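Side-chain contacts in CD8 alpha antigen (Sus scrofa, PDB 5EDX), which probably serves as a T-cell co-receptor that binds MHC class I molecules, here as a homodimer of immunoglobulin V-set domains: residues 18-23 with 90-95; 48-53 with 61-66. All blocks are in the same frame, centred on the assembly; numbering follows the deposited sequence.

Interaction 1. Residues 18-23 with 90-95; sequences VKLRCE and GYYFCS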
loop_
_atom_site.group_PDB
_atom_site.type_symbol
_atom_site.label_atom_id
_atom_site.label_comp_id
_atom_site.label_asym_id
_atom_site.label_seq_id
_atom_site.Cartn_x
_atom_site.Cartn_y
_atom_site.Cartn_z
ATOM N N VAL A 18 -14.869 14.908 -8.256
ATOM C CA VAL A 18 -13.413 15.023 -8.236
ATOM C C VAL A 18 -12.805 13.972 -9.159
ATOM O O VAL A 18 -13.172 12.802 -9.092
ATOM C CB VAL A 18 -12.863 14.831 -6.802
ATOM C CG1 VAL A 18 -11.345 14.847 -6.790
ATOM C CG2 VAL A 18 -13.410 15.906 -5.879
ATOM N N LYS A 19 -11.884 14.388 -10.023
ATOM C CA LYS A 19 -11.240 13.454 -10.945
ATOM C C LYS A 19 -9.728 13.461 -10.737
ATOM O O LYS A 19 -9.083 14.509 -10.833
ATOM C CB LYS A 19 -11.589 13.805 -12.393
ATOM C CG LYS A 19 -10.958 12.885 -13.435
ATOM C CD LYS A 19 -11.661 13.065 -14.773
ATOM C CE LYS A 19 -11.157 12.077 -15.806
ATOM N NZ LYS A 19 -11.989 12.137 -17.043
ATOM N N LEU A 20 -9.173 12.290 -10.435
ATOM C CA LEU A 20 -7.746 12.143 -10.176
ATOM C C LEU A 20 -7.081 11.366 -11.303
ATOM O O LEU A 20 -7.717 10.522 -11.926
ATOM C CB LEU A 20 -7.533 11.385 -8.868
ATOM C CG LEU A 20 -8.261 11.920 -7.634
ATOM C CD1 LEU A 20 -7.964 11.013 -6.435
ATOM C CD2 LEU A 20 -7.870 13.365 -7.344
ATOM N N ARG A 21 -5.803 11.639 -11.553
ATOM C CA ARG A 21 -5.081 10.963 -12.629
ATOM C C ARG A 21 -3.712 10.469 -12.172
ATOM O O ARG A 21 -2.979 11.190 -11.486
ATOM C CB ARG A 21 -4.903 11.914 -13.817
ATOM C CG ARG A 21 -4.307 11.255 -15.063
ATOM C CD ARG A 21 -4.016 12.291 -16.146
ATOM N NE ARG A 21 -2.957 13.201 -15.724
ATOM C CZ ARG A 21 -3.146 14.468 -15.371
ATOM N NH1 ARG A 21 -2.113 15.208 -14.991
ATOM N NH2 ARG A 21 -4.364 14.998 -15.407
ATOM N N CYS A 22 -3.375 9.236 -12.537
ATOM C CA CYS A 22 -1.988 8.789 -12.465
ATOM C C CYS A 22 -1.584 8.214 -13.812
ATOM O O CYS A 22 -2.261 7.348 -14.351
ATOM C CB CYS A 22 -1.740 7.795 -11.315
ATOM S SG CYS A 22 -2.478 6.143 -11.451
ATOM N N GLU A 23 -0.494 8.736 -14.359
ATOM C CA GLU A 23 0.059 8.232 -15.607
ATOM C C GLU A 23 1.220 7.319 -15.266
ATOM O O GLU A 23 2.102 7.689 -14.495
ATOM C CB GLU A 23 0.530 9.382 -16.511
ATOM C CG GLU A 23 1.104 8.906 -17.854
ATOM C CD GLU A 23 1.619 10.038 -18.740
ATOM O OE1 GLU A 23 1.997 9.755 -19.897
ATOM O OE2 GLU A 23 1.658 11.201 -18.294
ATOM N N GLY A 90 -9.470 11.904 2.245
ATOM C CA GLY A 90 -8.329 11.054 2.527
ATOM C C GLY A 90 -7.291 11.073 1.426
ATOM O O GLY A 90 -7.174 12.042 0.674
ATOM N N TYR A 91 -6.540 9.982 1.330
ATOM C CA TYR A 91 -5.387 9.904 0.441
ATOM C C TYR A 91 -5.601 8.842 -0.622
ATOM O O TYR A 91 -5.886 7.688 -0.310
ATOM C CB TYR A 91 -4.146 9.565 1.261
ATOM C CG TYR A 91 -3.970 10.497 2.427
ATOM C CD1 TYR A 91 -3.515 11.790 2.232
ATOM C CD2 TYR A 91 -4.281 10.092 3.723
ATOM C CE1 TYR A 91 -3.364 12.660 3.295
ATOM C CE2 TYR A 91 -4.126 10.964 4.799
ATOM C CZ TYR A 91 -3.667 12.243 4.566
ATOM O OH TYR A 91 -3.509 13.128 5.613
ATOM N N TYR A 92 -5.475 9.242 -1.880
ATOM C CA TYR A 92 -5.653 8.315 -2.987
ATOM C C TYR A 92 -4.328 8.151 -3.714
ATOM O O TYR A 92 -3.575 9.114 -3.864
ATOM C CB TYR A 92 -6.736 8.832 -3.938
ATOM C CG TYR A 92 -8.104 8.887 -3.290
ATOM C CD1 TYR A 92 -8.474 9.962 -2.482
ATOM C CD2 TYR A 92 -9.014 7.858 -3.470
ATOM C CE1 TYR A 92 -9.727 10.003 -1.873
ATOM C CE2 TYR A 92 -10.273 7.894 -2.870
ATOM C CZ TYR A 92 -10.619 8.970 -2.078
ATOM O OH TYR A 92 -11.863 9.002 -1.490
ATOM N N PHE A 93 -4.036 6.932 -4.158
ATOM C CA PHE A 93 -2.756 6.682 -4.812
ATOM C C PHE A 93 -2.792 5.408 -5.633
ATOM O O PHE A 93 -3.671 4.569 -5.450
ATOM C CB PHE A 93 -1.593 6.683 -3.797
ATOM C CG PHE A 93 -1.723 5.666 -2.686
ATOM C CD1 PHE A 93 -2.685 5.809 -1.691
ATOM C CD2 PHE A 93 -0.839 4.596 -2.607
ATOM C CE1 PHE A 93 -2.780 4.881 -0.657
ATOM C CE2 PHE A 93 -0.925 3.664 -1.573
ATOM C CZ PHE A 93 -1.899 3.811 -0.596
ATOM N N CYS A 94 -1.844 5.289 -6.558
ATOM C CA CYS A 94 -1.819 4.180 -7.497
ATOM C C CYS A 94 -0.706 3.222 -7.133
ATOM O O CYS A 94 0.296 3.624 -6.551
ATOM C CB CYS A 94 -1.597 4.701 -8.915
ATOM S SG CYS A 94 -2.946 5.742 -9.499
ATOM N N SER A 95 -0.879 1.973 -7.476
ATOM C CA SER A 95 0.116 0.953 -7.223
ATOM C C SER A 95 0.346 0.065 -8.455
ATOM O O SER A 95 -0.574 -0.333 -9.076
ATOM C CB SER A 95 -0.360 0.095 -6.085
ATOM O OG SER A 95 0.648 -0.633 -5.563
#

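Interaction 2. Residues 48-53 with 61-66; sequences FLMYLS and EGLDTR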
loop_
_atom_site.group_PDB
_atom_site.type_symbol
_atom_site.label_atom_id
_atom_site.label_comp_id
_atom_site.label_asym_id
_atom_site.label_seq_id
_atom_site.Cartn_x
_atom_site.Cartn_y
_atom_site.Cartn_z
ATOM N N PHE A 48 -8.071 -1.329 -0.988
ATOM C CA PHE A 48 -8.067 -1.566 -2.428
ATOM C C PHE A 48 -9.376 -1.054 -3.029
ATOM O O PHE A 48 -10.456 -1.398 -2.553
ATOM C CB PHE A 48 -7.894 -3.067 -2.709
ATOM C CG PHE A 48 -8.064 -3.454 -4.163
ATOM C CD1 PHE A 48 -7.023 -3.296 -5.067
ATOM C CD2 PHE A 48 -9.256 -4.004 -4.612
ATOM C CE1 PHE A 48 -7.178 -3.664 -6.403
ATOM C CE2 PHE A 48 -9.417 -4.372 -5.947
ATOM C CZ PHE A 48 -8.373 -4.200 -6.837
ATOM N N LEU A 49 -9.284 -0.230 -4.068
ATOM C CA LEU A 49 -10.486 0.253 -4.749
ATOM C C LEU A 49 -10.751 -0.497 -6.055
ATOM O O LEU A 49 -11.846 -1.024 -6.256
ATOM C CB LEU A 49 -10.406 1.756 -5.007
ATOM C CG LEU A 49 -10.205 2.644 -3.783
ATOM C CD1 LEU A 49 -10.061 4.092 -4.229
ATOM C CD2 LEU A 49 -11.372 2.480 -2.802
ATOM N N MET A 50 -9.757 -0.549 -6.937
ATOM C CA MET A 50 -9.920 -1.266 -8.203
ATOM C C MET A 50 -8.603 -1.513 -8.913
ATOM O O MET A 50 -7.604 -0.836 -8.661
ATOM C CB MET A 50 -10.845 -0.492 -9.138
ATOM C CG MET A 50 -10.257 0.824 -9.604
ATOM S SD MET A 50 -11.471 1.887 -10.415
ATOM C CE MET A 50 -12.526 2.351 -9.036
ATOM N N TYR A 51 -8.625 -2.492 -9.808
ATOM C CA TYR A 51 -7.488 -2.836 -10.642
ATOM C C TYR A 51 -7.903 -2.511 -12.069
ATOM O O TYR A 51 -9.006 -2.861 -12.493
ATOM C CB TYR A 51 -7.176 -4.323 -10.476
ATOM C CG TYR A 51 -6.214 -4.913 -11.493
ATOM C CD1 TYR A 51 -4.857 -5.019 -11.216
ATOM C CD2 TYR A 51 -6.675 -5.404 -12.712
ATOM C CE1 TYR A 51 -3.981 -5.576 -12.129
ATOM C CE2 TYR A 51 -5.801 -5.963 -13.637
ATOM C CZ TYR A 51 -4.455 -6.045 -13.338
ATOM O OH TYR A 51 -3.580 -6.602 -14.247
ATOM N N LEU A 52 -7.035 -1.808 -12.795
ATOM C CA LEU A 52 -7.328 -1.399 -14.163
ATOM C C LEU A 52 -6.247 -1.884 -15.122
ATOM O O LEU A 52 -5.059 -1.748 -14.852
ATOM C CB LEU A 52 -7.431 0.124 -14.254
ATOM C CG LEU A 52 -8.511 0.779 -13.387
ATOM C CD1 LEU A 52 -8.293 2.282 -13.324
ATOM C CD2 LEU A 52 -9.910 0.452 -13.915
ATOM N N SER A 53 -6.671 -2.453 -16.242
ATOM C CA SER A 53 -5.744 -2.865 -17.293
ATOM C C SER A 53 -6.522 -2.958 -18.591
ATOM O O SER A 53 -7.749 -2.921 -18.581
ATOM C CB SER A 53 -5.117 -4.222 -16.974
ATOM O OG SER A 53 -6.052 -5.278 -17.148
ATOM N N GLU A 61 -14.816 -5.822 -3.952
ATOM C CA GLU A 61 -16.121 -6.237 -3.464
ATOM C C GLU A 61 -16.621 -5.194 -2.475
ATOM O O GLU A 61 -15.911 -4.816 -1.543
ATOM C CB GLU A 61 -16.043 -7.609 -2.794
ATOM C CG GLU A 61 -16.213 -8.770 -3.762
ATOM C CD GLU A 61 -16.030 -10.117 -3.091
ATOM O OE1 GLU A 61 -16.467 -10.272 -1.929
ATOM O OE2 GLU A 61 -15.447 -11.020 -3.728
ATOM N N GLY A 62 -17.840 -4.716 -2.683
ATOM C CA GLY A 62 -18.408 -3.744 -1.769
ATOM C C GLY A 62 -18.140 -2.296 -2.136
ATOM O O GLY A 62 -18.630 -1.390 -1.468
ATOM N N LEU A 63 -17.360 -2.060 -3.187
ATOM C CA LEU A 63 -17.183 -0.692 -3.664
ATOM C C LEU A 63 -18.460 -0.217 -4.345
ATOM O O LEU A 63 -18.961 -0.866 -5.266
ATOM C CB LEU A 63 -16.011 -0.588 -4.644
ATOM C CG LEU A 63 -15.694 0.841 -5.098
ATOM C CD1 LEU A 63 -15.070 1.632 -3.960
ATOM C CD2 LEU A 63 -14.776 0.835 -6.313
ATOM N N ASP A 64 -18.979 0.927 -3.907
ATOM C CA ASP A 64 -20.162 1.499 -4.543
ATOM C C ASP A 64 -19.744 2.329 -5.750
ATOM O O ASP A 64 -19.304 3.472 -5.598
ATOM C CB ASP A 64 -20.936 2.358 -3.537
ATOM C CG ASP A 64 -22.306 2.775 -4.050
ATOM O OD1 ASP A 64 -22.533 2.719 -5.274
ATOM O OD2 ASP A 64 -23.154 3.174 -3.225
ATOM N N THR A 65 -19.884 1.764 -6.950
ATOM C CA THR A 65 -19.367 2.408 -8.153
ATOM C C THR A 65 -20.229 3.564 -8.653
ATOM O O THR A 65 -19.894 4.216 -9.638
ATOM C CB THR A 65 -19.098 1.396 -9.295
ATOM O OG1 THR A 65 -20.294 0.668 -9.592
ATOM C CG2 THR A 65 -18.008 0.415 -8.884
ATOM N N ARG A 66 -21.338 3.820 -7.964
ATOM C CA ARG A 66 -22.126 5.015 -8.223
ATOM C C ARG A 66 -21.383 6.240 -7.704
ATOM O O ARG A 66 -21.583 7.346 -8.199
ATOM C CB ARG A 66 -23.499 4.916 -7.546
ATOM C CG ARG A 66 -24.396 3.826 -8.118
ATOM C CD ARG A 66 -25.648 3.639 -7.274
ATOM N NE ARG A 66 -25.331 3.257 -5.901
ATOM C CZ ARG A 66 -26.237 2.892 -4.996
ATOM N NH1 ARG A 66 -27.523 2.854 -5.319
ATOM N NH2 ARG A 66 -25.855 2.561 -3.770
#

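Interaction 1. Residues 18-23 with 90-95
Cys22 and Cys94 are joined by a disulfide that ties strand 18-23 to strand 90-95, with 2.0 Å between Cys22 SG and Cys94 SG. The two half-cystines leave their backbones differently. On Cys22 the sulfur is tucked between the backbone N and the carbonyl carbon (chi1 69°), whereas on Cys94 it stands anti to the carbonyl carbon (chi1 -64°). With a torsion of -99° about the S-S bond, these settings let the bridge span the 6.8 Å between Cys22 CA and Cys94 CA. Cys33 touches both half-cystines, and Trp35 of the same strand, 33-38, packs on Cys94.

Two residues back along each strand, Leu20 and Tyr92 make the second meeting. The methyl CD1 of Leu20 lies 3.5 Å from Tyr92 CB and 3.8 Å from Tyr92 CG, so it presses on the root of the tyrosine, and it approaches the ring obliquely. The two side chains cross at about a right angle. Here the CA atoms of Leu20 and Tyr92 are 8.4 Å apart, a wider gap filled by apolar packing. The Tyr92 ring continues past the leucine to bring its hydroxyl to the carbonyl oxygen of Asp88, a hydrogen bond that satisfies the polar end of a buried side chain; Tyr37 meets the ring and Leu79 packs on it.

No hydrogen bond links the two strands, which belong to different sheets and run in roughly the same direction over their touching parts. Strand 18-24 pairs with 76-81, and strand 90-98 lies between 33-38 and 101-111. A disulfide across two facing sheets, from strand B to strand F with a tryptophan of strand C packed against it, is the hallmark core of the immunoglobulin fold, here in its V-set form.

Interaction 2. Residues 48-53 with 61-66
A classic beta bulge at Leu49 and Met50, both opposite Trp35 on the neighbouring strand, forms one side of this contact; the other is Leu63, from the loop between strands 58-59 and 68-73. Leu63 points toward the strand with CG anti to its backbone N (chi1 -175°) and divides its two methyls between the bulge residues. CD1 of Leu63 meets CD2 of Leu49 at 4.0 Å. Its other methyl, CD2, lies 3.8 Å from Met50 CE and also 3.5 Å from the carbonyl oxygen Leu49 O. Met50 reaches it because its chain bends at the thioether (chi3 69°), bringing the terminal methyl nearer to the loop. Leu79 lies against both Leu49 and Met50.

Just beyond Leu63 the loop is braced by its own salt bridge. Asp64 OD1 accepts from Arg66 N, closing an Asx turn, and from Arg66 NE at 2.9 Å through its syn lone pair. Arg66 NH2 reaches Asp64 OD2 at 2.8 Å, completing a side-on, two-pronged salt bridge. In the V-set sandwich, this is the connection in which the loop leading to strand D packs on the bulged strand C'.

Interactions 1 and 2 lie in one V-set domain, their centres about 13 Å apart, and the chain between the segments of interaction 1 contains both segments of interaction 2. They touch directly: Tyr92 CD2 packs 4.0 Å from Leu49 CD1, carrying apolar contact from the disulfide core to the bulged strand. Strand 33-38 joins them too, pairing with both 47-52 and 90-98, while Leu79 of the facing sheet packs on Tyr92, Leu49 and Met50. Segments of both interactions also reach the second subunit: Phe93 packs on Pro46 of that subunit, and Phe48 and Tyr51 pack on its Ser100.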